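Local atomic coordinates of 4'-phospho-dehydrooxetanocin synthase (Bacillus megaterium, PDB entry 5UL3), a protein that catalyses the oxidative ring contraction of dAMP to an oxetane aldehyde in oxetanocin A biosynthesis, using cobalamin, a [4Fe-4S] cluster and S-adenosylmethionine. Residues 589-603 against 681-694. Residues are numbered along the deposited sequence; the frame is centred on the assembly and turned at random.
Sequences TNGNLSEACQMWIDS and GSKENILNVMTNWQ. With EDO (1,2-ethanediol), chain Q.
Trp600 turns the rim of its six-membered ring to helix 683-694: Gln694 CA lies at the edge, near the ring plane, 3.8 Å from CZ3, while a water sits above one face, offset toward the rim. Trp600 CH2 meets the edge of Trp693 at CD1, the two indoles slanting together with their planes inclined at 51°. Both are buried, broad enough to span the gap between the helices, and each indole N-H has its own acceptor, Ser637 OG for Trp600 and Ile636 O for Trp693. Met690 CG lies 3.8 Å from Trp600 CE3, and its SD, 5.3 Å from the centroid of the six-membered ring, makes an oblique Met-aromatic contact. The bend about its CG-SD bond brings CE over Ala596, whose small methyl lets the sulfur come within 3.3 Å of Ala596 O. The pair belongs to the C-terminal helix bundle, where the N-terminal parts of helices 588-617 and 683-709 run in the same general direction, crossing at -39° with their axes 10.0 Å apart. Ile686 fills the middle with two branches, CG2 against Ala596 CB and CD1 against Asn592 CB. Toward the start of helix 683-709 the contact becomes polar. Asn592 uses both halves of its amide: ND2 donates to Gly681 O at 2.9 Å, in the plane of both groups and fairly straight (159°), and OD1 accepts from Lys683 NZ at 2.7 Å. Long and flexible, Lys683 lies across Asn592 and bends at its last torsion, which also lets NZ form a salt bridge with Glu595, meeting OE1 from above the carboxylate plane. At the other end, the water over Trp600 links Gln694 NE2 to OG of one Ser603 conformer, while Gln694 OE1 accepts from Gly733 N.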
loop_
_atom_site.group_PDB
_atom_site.type_symbol
_atom_site.label_atom_id
_atom_site.label_comp_id
_atom_site.label_asym_id
_atom_site.label_seq_id
_atom_site.Cartn_x
_atom_site.Cartn_y
_atom_site.Cartn_z
ATOM N N THR A 589 13.566 28.040 14.333
ATOM C CA THR A 589 13.043 27.456 15.564
ATOM C C THR A 589 12.254 26.185 15.263
ATOM O O THR A 589 12.491 25.127 15.869
ATOM C CB THR A 589 12.160 28.465 16.298
ATOM O OG1 THR A 589 12.904 29.668 16.550
ATOM C CG2 THR A 589 11.706 27.896 17.619
ATOM N N ASN A 590 11.320 26.276 14.318
ATOM C CA ASN A 590 10.555 25.099 13.908
ATOM C C ASN A 590 11.465 23.989 13.399
ATOM O O ASN A 590 11.273 22.813 13.742
ATOM C CB ASN A 590 9.518 25.499 12.867
ATOM C CG ASN A 590 8.402 26.324 13.466
ATOM O OD1 ASN A 590 8.252 26.363 14.684
ATOM N ND2 ASN A 590 7.609 26.980 12.622
ATOM N N GLY A 591 12.483 24.333 12.602
ATOM C CA GLY A 591 13.475 23.336 12.212
ATOM C C GLY A 591 14.187 22.700 13.393
ATOM O O GLY A 591 14.447 21.488 13.405
ATOM N N ASN A 592 14.529 23.505 14.401
ATOM C CA ASN A 592 15.168 22.960 15.594
ATOM C C ASN A 592 14.217 22.059 16.374
ATOM O O ASN A 592 14.641 21.045 16.937
ATOM C CB ASN A 592 15.675 24.089 16.497
ATOM C CG ASN A 592 16.820 24.862 15.883
ATOM O OD1 ASN A 592 17.456 24.407 14.932
ATOM N ND2 ASN A 592 17.098 26.042 16.436
ATOM N N LEU A 593 12.936 22.421 16.429
ATOM C CA LEU A 593 11.964 21.598 17.135
ATOM C C LEU A 593 11.745 20.270 16.413
ATOM O O LEU A 593 11.641 19.214 17.053
ATOM C CB LEU A 593 10.649 22.353 17.270
ATOM C CG LEU A 593 10.599 23.508 18.265
ATOM C CD1 LEU A 593 9.299 24.267 18.024
ATOM C CD2 LEU A 593 10.668 22.986 19.679
ATOM N N SER A 594 11.690 20.310 15.080
ATOM C CA SER A 594 11.564 19.084 14.300
ATOM C C SER A 594 12.777 18.189 14.505
ATOM O O SER A 594 12.641 16.980 14.724
ATOM C CB SER A 594 11.383 19.425 12.819
ATOM O OG SER A 594 11.656 18.299 11.987
ATOM N N GLU A 595 13.981 18.773 14.454
ATOM C CA GLU A 595 15.195 18.000 14.689
ATOM C C GLU A 595 15.198 17.372 16.077
ATOM O O GLU A 595 15.563 16.198 16.231
ATOM C CB GLU A 595 16.430 18.890 14.511
ATOM C CG GLU A 595 17.758 18.171 14.679
ATOM C CD GLU A 595 18.957 19.111 14.599
ATOM O OE1 GLU A 595 19.075 20.007 15.462
ATOM O OE2 GLU A 595 19.783 18.951 13.673
ATOM N N ALA A 596 14.813 18.136 17.103
ATOM C CA ALA A 596 14.802 17.588 18.458
ATOM C C ALA A 596 13.833 16.417 18.568
ATOM O O ALA A 596 14.127 15.424 19.237
ATOM C CB ALA A 596 14.431 18.661 19.476
ATOM N N CYS A 597 12.663 16.531 17.936
ATOM C CA CYS A 597 11.699 15.435 17.985
ATOM C C CYS A 597 12.233 14.197 17.277
ATOM O O CYS A 597 12.008 13.071 17.739
ATOM C CB CYS A 597 10.372 15.885 17.389
ATOM S SG CYS A 597 9.454 17.014 18.460
ATOM N N GLN A 598 12.944 14.372 16.156
ATOM C CA GLN A 598 13.610 13.212 15.559
ATOM C C GLN A 598 14.639 12.613 16.513
ATOM O O GLN A 598 14.753 11.386 16.621
ATOM C CB GLN A 598 14.281 13.575 14.237
ATOM C CG GLN A 598 14.929 12.364 13.587
ATOM C CD GLN A 598 13.887 11.348 13.143
ATOM O OE1 GLN A 598 12.980 11.675 12.375
ATOM N NE2 GLN A 598 14.003 10.120 13.629
ATOM N N MET A 599 15.407 13.453 17.211
ATOM C CA MET A 599 16.376 12.911 18.159
ATOM C C MET A 599 15.676 12.199 19.314
ATOM O O MET A 599 16.161 11.177 19.808
ATOM C CB MET A 599 17.286 14.031 18.677
ATOM C CG MET A 599 18.121 14.657 17.576
ATOM S SD MET A 599 19.115 16.062 18.180
ATOM C CE MET A 599 20.640 15.237 18.554
ATOM N N TRP A 600 14.530 12.718 19.745
ATOM C CA TRP A 600 13.738 12.026 20.755
ATOM C C TRP A 600 13.356 10.636 20.263
ATOM O O TRP A 600 13.550 9.643 20.966
ATOM C CB TRP A 600 12.486 12.840 21.072
ATOM C CG TRP A 600 11.535 12.186 22.025
ATOM C CD1 TRP A 600 10.429 11.430 21.707
ATOM C CD2 TRP A 600 11.572 12.262 23.456
ATOM N NE1 TRP A 600 9.785 11.032 22.864
ATOM C CE2 TRP A 600 10.469 11.526 23.946
ATOM C CE3 TRP A 600 12.427 12.883 24.370
ATOM C CZ2 TRP A 600 10.210 11.394 25.311
ATOM C CZ3 TRP A 600 12.160 12.756 25.724
ATOM C CH2 TRP A 600 11.067 12.020 26.181
ATOM N N ILE A 601 12.817 10.558 19.047
ATOM C CA ILE A 601 12.425 9.266 18.483
ATOM C C ILE A 601 13.617 8.318 18.432
ATOM O O ILE A 601 13.530 7.158 18.855
ATOM C CB ILE A 601 11.796 9.470 17.095
ATOM C CG1 ILE A 601 10.426 10.124 17.266
ATOM C CG2 ILE A 601 11.733 8.124 16.341
ATOM C CD1 ILE A 601 9.865 10.783 16.002
ATOM N N ASP A 602 14.757 8.799 17.928
ATOM C CA ASP A 602 15.940 7.947 17.836
ATOM C C ASP A 602 16.379 7.450 19.211
ATOM O O ASP A 602 16.821 6.301 19.352
ATOM C CB ASP A 602 17.086 8.709 17.160
ATOM C CG ASP A 602 16.821 8.998 15.681
ATOM O OD1 ASP A 602 15.853 8.450 15.114
ATOM O OD2 ASP A 602 17.591 9.784 15.084
ATOM N N SER A 603 16.255 8.302 20.235
ATOM C CA SER A 603 16.723 7.993 21.583
ATOM C C SER A 603 15.883 6.925 22.276
ATOM O O SER A 603 16.363 6.292 23.225
ATOM C CB SER A 603 16.734 9.268 22.435
ATOM O OG SER A 603 15.419 9.727 22.733
ATOM N N GLY A 681 15.084 29.753 21.440
ATOM C CA GLY A 681 14.883 28.724 20.433
ATOM C C GLY A 681 16.137 28.120 19.843
ATOM O O GLY A 681 16.060 27.427 18.820
ATOM N N SER A 682 17.292 28.364 20.452
ATOM C CA SER A 682 18.534 27.774 19.987
ATOM C C SER A 682 18.490 26.255 20.146
ATOM O O SER A 682 17.736 25.710 20.955
ATOM C CB SER A 682 19.713 28.353 20.771
ATOM O OG SER A 682 19.534 28.165 22.167
ATOM N N LYS A 683 19.321 25.567 19.357
ATOM C CA LYS A 683 19.436 24.116 19.494
ATOM C C LYS A 683 19.905 23.734 20.890
ATOM O O LYS A 683 19.414 22.761 21.477
ATOM C CB LYS A 683 20.401 23.558 18.449
ATOM C CG LYS A 683 20.022 23.811 17.003
ATOM C CD LYS A 683 21.057 23.181 16.082
ATOM C CE LYS A 683 20.797 23.494 14.627
ATOM N NZ LYS A 683 19.547 22.858 14.137
ATOM N N GLU A 684 20.845 24.504 21.444
ATOM C CA GLU A 684 21.390 24.193 22.759
ATOM C C GLU A 684 20.313 24.271 23.834
ATOM O O GLU A 684 20.215 23.391 24.697
ATOM C CB GLU A 684 22.549 25.139 23.083
ATOM C CG GLU A 684 23.463 24.638 24.191
ATOM C CD GLU A 684 24.620 25.584 24.473
ATOM O OE1 GLU A 684 24.367 26.774 24.766
ATOM O OE2 GLU A 684 25.784 25.134 24.395
ATOM N N ASN A 685 19.497 25.325 23.809
ATOM C CA ASN A 685 18.456 25.442 24.823
ATOM C C ASN A 685 17.400 24.361 24.636
ATOM O O ASN A 685 16.934 23.766 25.612
ATOM C CB ASN A 685 17.811 26.827 24.781
ATOM C CG ASN A 685 16.860 27.064 25.952
ATOM O OD1 ASN A 685 17.228 26.894 27.118
ATOM N ND2 ASN A 685 15.629 27.446 25.644
ATOM N N ILE A 686 17.015 24.095 23.385
ATOM C CA ILE A 686 16.003 23.078 23.114
ATOM C C ILE A 686 16.467 21.714 23.626
ATOM O O ILE A 686 15.712 21.003 24.301
ATOM C CB ILE A 686 15.663 23.073 21.609
ATOM C CG1 ILE A 686 14.788 24.280 21.284
ATOM C CG2 ILE A 686 14.944 21.789 21.184
ATOM C CD1 ILE A 686 14.622 24.551 19.797
ATOM N N LEU A 687 17.727 21.358 23.370
ATOM C CA LEU A 687 18.262 20.096 23.882
ATOM C C LEU A 687 18.235 20.045 25.404
ATOM O O LEU A 687 17.934 18.996 25.988
ATOM C CB LEU A 687 19.681 19.874 23.371
ATOM C CG LEU A 687 19.866 19.458 21.913
ATOM C CD1 LEU A 687 21.236 18.823 21.736
ATOM C CD2 LEU A 687 18.766 18.507 21.454
ATOM N N ASN A 688 18.578 21.157 26.072
ATOM C CA ASN A 688 18.539 21.180 27.533
ATOM C C ASN A 688 17.124 20.979 28.045
ATOM O O ASN A 688 16.910 20.312 29.064
ATOM C CB ASN A 688 19.079 22.510 28.076
ATOM C CG ASN A 688 20.590 22.581 28.086
ATOM O OD1 ASN A 688 21.282 21.560 28.057
ATOM N ND2 ASN A 688 21.114 23.801 28.139
ATOM N N VAL A 689 16.149 21.583 27.368
ATOM C CA VAL A 689 14.751 21.400 27.740
ATOM C C VAL A 689 14.350 19.941 27.556
ATOM O O VAL A 689 13.673 19.354 28.411
ATOM C CB VAL A 689 13.857 22.344 26.912
ATOM C CG1 VAL A 689 12.383 22.102 27.201
ATOM C CG2 VAL A 689 14.227 23.810 27.180
ATOM N N MET A 690 14.765 19.336 26.440
ATOM C CA MET A 690 14.404 17.944 26.171
ATOM C C MET A 690 15.091 16.991 27.141
ATOM O O MET A 690 14.484 16.007 27.575
ATOM C CB MET A 690 14.745 17.585 24.728
ATOM C CG MET A 690 14.270 16.198 24.312
ATOM S SD MET A 690 14.225 15.978 22.520
ATOM C CE MET A 690 15.957 16.070 22.065
ATOM N N THR A 691 16.357 17.261 27.493
ATOM C CA THR A 691 17.013 16.470 28.534
ATOM C C THR A 691 16.181 16.456 29.809
ATOM O O THR A 691 16.079 15.427 30.492
ATOM C CB THR A 691 18.416 17.023 28.820
ATOM O OG1 THR A 691 19.262 16.825 27.684
ATOM C CG2 THR A 691 19.030 16.329 30.024
ATOM N N ASN A 692 15.560 17.592 30.132
ATOM C CA ASN A 692 14.735 17.679 31.329
ATOM C C ASN A 692 13.488 16.822 31.188
ATOM O O ASN A 692 13.114 16.087 32.106
ATOM C CB ASN A 692 14.360 19.137 31.595
ATOM C CG ASN A 692 14.193 19.430 33.066
ATOM O OD1 ASN A 692 13.165 19.959 33.496
ATOM N ND2 ASN A 692 15.200 19.070 33.853
ATOM N N TRP A 693 12.823 16.911 30.035
ATOM C CA TRP A 693 11.634 16.103 29.808
ATOM C C TRP A 693 11.966 14.616 29.786
ATOM O O TRP A 693 11.144 13.790 30.192
ATOM C CB TRP A 693 10.977 16.518 28.493
ATOM C CG TRP A 693 9.589 16.020 28.373
ATOM C CD1 TRP A 693 9.148 14.966 27.608
ATOM C CD2 TRP A 693 8.443 16.534 29.050
ATOM N NE1 TRP A 693 7.789 14.813 27.765
ATOM C CE2 TRP A 693 7.334 15.766 28.639
ATOM C CE3 TRP A 693 8.243 17.580 29.959
ATOM C CZ2 TRP A 693 6.051 16.003 29.113
ATOM C CZ3 TRP A 693 6.971 17.817 30.426
ATOM C CH2 TRP A 693 5.885 17.034 30.000
ATOM N N GLN A 694 13.162 14.261 29.323
ATOM C CA GLN A 694 13.571 12.863 29.262
ATOM C C GLN A 694 13.561 12.200 30.635
ATOM O O GLN A 694 13.444 10.974 30.720
ATOM C CB GLN A 694 14.958 12.760 28.624
ATOM C CG GLN A 694 15.475 11.330 28.472
ATOM C CD GLN A 694 16.820 11.257 27.783
ATOM O OE1 GLN A 694 17.800 11.828 28.258
ATOM N NE2 GLN A 694 16.878 10.549 26.655
HETATM C C1 EDO Q . 17.735 30.524 16.418
HETATM O O1 EDO Q . 18.383 29.877 15.315
HETATM C C2 EDO Q . 16.432 29.798 16.723
HETATM O O2 EDO Q . 15.522 30.675 17.392
HETATM O O HOH W 1 14.552 9.690 25.399
#